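Ent-copalyl diphosphate synthase (Streptomyces platensis, PDB 5BP8) is a helical enzyme of the terpene cyclase type, related in sequence to squalene-hopene cyclases and probably sharing their alpha-alpha barrel architecture. Local coordinates at residues Gly209-Pro212 and His213-Ser216; Ile297-Ala300 and Pro301-Ser305. One frame throughout, in Å; residues are numbered along the deposited sequence.

Contact 1: residues Gly209-Pro212 and His213-Ser216; sequences GAPP and HNGS
N214 reaches back across the loop to G209, and its carboxamide is the polar link between the two halves of 209-216. From CB the chain turns so that CG lies beside the backbone N of N214 and opposite the carbonyl carbon (chi1 -78°), which carries the amide toward G209. CG comes 3.2 Å from G209 O. Of the two branches, ND2 makes the bond: it donates to G209 O over 2.7 Å, with an N-H...O angle of 144°. The acceptor lies almost in the amide plane of N214, whereas the donor is tilted 32° from the carbonyl plane of G209. OD1 sits 2.7 Å from G209 N.

Between these ends the chain turns through the cis peptide bond that precedes P212. ND1 of H213 packs 3.5 Å from P212 CD, obliquely to the imidazole, while P211 C approaches the ring edge near its plane. The H213 ring also stacks on H207. A type II turn follows from H213 to S216, with G215 at positive phi; H213 O receives both S216 N, at 3.0 Å, and S216 OG, at 2.8 Å.

H213 NE2 probably donates to P301 O, since a carbonyl can only accept. ND1, buried here without a polar partner, is then probably the unprotonated nitrogen of a neutral ring.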
loop_
_atom_site.group_PDB
_atom_site.type_symbol
_atom_site.label_atom_id
_atom_site.label_comp_id
_atom_site.label_asym_id
_atom_site.label_seq_id
_atom_site.Cartn_x
_atom_site.Cartn_y
_atom_site.Cartn_z
ATOM N N GLY A 209 -17.916 -15.672 2.938
ATOM C CA GLY A 209 -18.999 -14.744 2.605
ATOM C C GLY A 209 -18.772 -14.208 1.215
ATOM O O GLY A 209 -18.576 -14.982 0.306
ATOM N N ALA A 210 -18.736 -12.899 1.046
ATOM C CA ALA A 210 -18.805 -12.354 -0.292
ATOM C C ALA A 210 -17.625 -12.769 -1.183
ATOM O O ALA A 210 -16.472 -12.758 -0.751
ATOM C CB ALA A 210 -18.948 -10.838 -0.261
ATOM N N PRO A 211 -17.925 -13.158 -2.425
ATOM C CA PRO A 211 -16.860 -13.218 -3.403
ATOM C C PRO A 211 -16.206 -11.838 -3.550
ATOM O O PRO A 211 -16.781 -10.823 -3.127
ATOM C CB PRO A 211 -17.570 -13.680 -4.685
ATOM C CG PRO A 211 -19.014 -13.355 -4.471
ATOM C CD PRO A 211 -19.227 -13.561 -3.005
ATOM N N PRO A 212 -15.018 -11.785 -4.168
ATOM C CA PRO A 212 -14.397 -12.846 -4.936
ATOM C C PRO A 212 -13.261 -13.602 -4.262
ATOM O O PRO A 212 -12.635 -14.444 -4.914
ATOM C CB PRO A 212 -13.810 -12.076 -6.123
ATOM C CG PRO A 212 -13.396 -10.784 -5.524
ATOM C CD PRO A 212 -14.384 -10.482 -4.435
ATOM N N HIS A 213 -13.032 -13.362 -2.979
ATOM C CA HIS A 213 -11.801 -13.803 -2.326
ATOM C C HIS A 213 -12.061 -14.689 -1.121
ATOM O O HIS A 213 -11.283 -14.711 -0.178
ATOM C CB HIS A 213 -10.974 -12.605 -1.929
ATOM C CG HIS A 213 -11.669 -11.670 -1.013
ATOM N ND1 HIS A 213 -12.914 -11.136 -1.283
ATOM C CD2 HIS A 213 -11.268 -11.115 0.143
ATOM C CE1 HIS A 213 -13.253 -10.296 -0.323
ATOM N NE2 HIS A 213 -12.276 -10.281 0.565
ATOM N N ASN A 214 -13.158 -15.451 -1.142
ATOM C CA ASN A 214 -13.353 -16.430 -0.066
ATOM C C ASN A 214 -12.121 -17.318 0.094
ATOM O O ASN A 214 -11.547 -17.790 -0.887
ATOM C CB ASN A 214 -14.574 -17.289 -0.349
ATOM C CG ASN A 214 -15.860 -16.577 -0.025
ATOM O OD1 ASN A 214 -15.975 -15.932 1.008
ATOM N ND2 ASN A 214 -16.837 -16.675 -0.914
ATOM N N GLY A 215 -11.734 -17.546 1.340
ATOM C CA GLY A 215 -10.547 -18.337 1.665
ATOM C C GLY A 215 -9.266 -17.540 1.886
ATOM O O GLY A 215 -8.302 -18.068 2.461
ATOM N N SER A 216 -9.220 -16.296 1.405
ATOM C CA SER A 216 -8.066 -15.432 1.675
ATOM C C SER A 216 -7.947 -15.145 3.167
ATOM O O SER A 216 -8.962 -15.072 3.898
ATOM C CB SER A 216 -8.146 -14.116 0.906
ATOM O OG SER A 216 -9.303 -13.375 1.253
#

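Contact 2: residues Ile297-Ala300 and Pro301-Ser305; sequences IAAA and PGLPS
A298 and S305 bring their CA atoms to 4.1 Å as the chain doubles back through a type II turn running from A300 to L303. The turn is closed weakly: L303 N lies 3.4 Å from A300 O, with an N-H...O angle of 148°. G302 takes the positive phi (98°) of its third position. Farther from the turn, S305 CA lies 3.4 Å from I297 O in a CA-H...O contact. One water bridges the two limbs, accepting from A299 N at 3.0 Å and donating to P304 O.

This hairpin-like loop connects helix 282-291 to helix 307-319, and the sequence that follows it from D306, Asp-Ser-Asp-Asp, matches the DxDD motif of class II terpene cyclases.

Inside the fold-back, A298 CB points at the opposite limb, close to both L303 O and P304 O, and meets L303 CB at 3.8 Å. L303 sends CG to the side of its own backbone N (chi1 -70°), which brings CD1 alongside A299 CB at 4.2 Å. A300 CB lies 3.4 Å from P301 CD, a close approach set largely by the peptide bond that joins the two residues; the P301 ring also touches V260 and Y261 of helix 260-274.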
loop_
_atom_site.group_PDB
_atom_site.type_symbol
_atom_site.label_atom_id
_atom_site.label_comp_id
_atom_site.label_asym_id
_atom_site.label_seq_id
_atom_site.Cartn_x
_atom_site.Cartn_y
_atom_site.Cartn_z
ATOM N N ILE A 297 -15.290 0.561 8.326
ATOM C CA ILE A 297 -15.066 -0.302 7.165
ATOM C C ILE A 297 -13.534 -0.432 7.010
ATOM O O ILE A 297 -12.796 0.402 7.521
ATOM C CB ILE A 297 -15.700 0.297 5.890
ATOM C CG1 ILE A 297 -15.821 -0.734 4.770
ATOM C CG2 ILE A 297 -14.927 1.517 5.382
ATOM C CD1 ILE A 297 -16.663 -0.237 3.607
ATOM N N ALA A 298 -13.108 -1.508 6.357
ATOM C CA ALA A 298 -11.706 -1.775 6.038
ATOM C C ALA A 298 -11.426 -1.483 4.579
ATOM O O ALA A 298 -12.308 -1.102 3.817
ATOM C CB ALA A 298 -11.402 -3.240 6.318
ATOM N N ALA A 299 -10.193 -1.744 4.153
ATOM C CA ALA A 299 -9.842 -1.593 2.753
ATOM C C ALA A 299 -10.557 -2.628 1.874
ATOM O O ALA A 299 -10.758 -2.415 0.661
ATOM C CB ALA A 299 -8.339 -1.713 2.585
ATOM N N ALA A 300 -10.939 -3.731 2.500
ATOM C CA ALA A 300 -11.653 -4.827 1.852
ATOM C C ALA A 300 -12.248 -5.773 2.897
ATOM O O ALA A 300 -11.793 -5.799 4.048
ATOM C CB ALA A 300 -10.723 -5.603 0.939
ATOM N N PRO A 301 -13.236 -6.596 2.491
ATOM C CA PRO A 301 -13.709 -7.585 3.467
ATOM C C PRO A 301 -12.563 -8.542 3.860
ATOM O O PRO A 301 -11.742 -8.930 3.005
ATOM C CB PRO A 301 -14.851 -8.310 2.728
ATOM C CG PRO A 301 -15.233 -7.424 1.576
ATOM C CD PRO A 301 -14.000 -6.616 1.235
ATOM N N GLY A 302 -12.528 -8.941 5.122
ATOM C CA GLY A 302 -11.460 -9.821 5.618
ATOM C C GLY A 302 -10.318 -9.132 6.341
ATOM O O GLY A 302 -9.401 -9.800 6.843
ATOM N N LEU A 303 -10.378 -7.800 6.385
ATOM C CA LEU A 303 -9.437 -6.955 7.119
ATOM C C LEU A 303 -10.181 -6.183 8.244
ATOM O O LEU A 303 -11.393 -6.011 8.176
ATOM C CB LEU A 303 -8.778 -5.963 6.165
ATOM C CG LEU A 303 -7.788 -6.539 5.135
ATOM C CD1 LEU A 303 -7.514 -5.542 4.040
ATOM C CD2 LEU A 303 -6.476 -6.942 5.788
ATOM N N PRO A 304 -9.462 -5.751 9.285
ATOM C CA PRO A 304 -10.120 -4.991 10.352
ATOM C C PRO A 304 -10.395 -3.582 9.896
ATOM O O PRO A 304 -9.658 -3.036 9.066
ATOM C CB PRO A 304 -9.079 -4.994 11.494
ATOM C CG PRO A 304 -7.772 -5.249 10.840
ATOM C CD PRO A 304 -8.044 -6.026 9.594
ATOM N N SER A 305 -11.445 -2.986 10.443
ATOM C CA SER A 305 -11.831 -1.623 10.111
ATOM C C SER A 305 -10.769 -0.641 10.538
ATOM O O SER A 305 -10.048 -0.877 11.522
ATOM C CB SER A 305 -13.174 -1.284 10.773
ATOM O OG SER A 305 -14.194 -2.064 10.133
HETATM O O HOH W 1 -8.304 -1.897 6.529
#

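Overall arrangement
Contacts 1 and 2 come in series along the chain, on the same side of its centre, with their own centres 12 Å apart. They touch directly: H213 NE2 of contact 1 lies 2.8 Å from P301 O of contact 2. H207 lies at the same junction and touches P301 as well as H213. Contact 1 is a surface contact and contact 2 is partly buried; their centres lie about 20 Å and about 14 Å, respectively, from the centre of the chain. Contact 2 leads directly into the acidic motif, so it probably borders the active site, as in related class II cyclases.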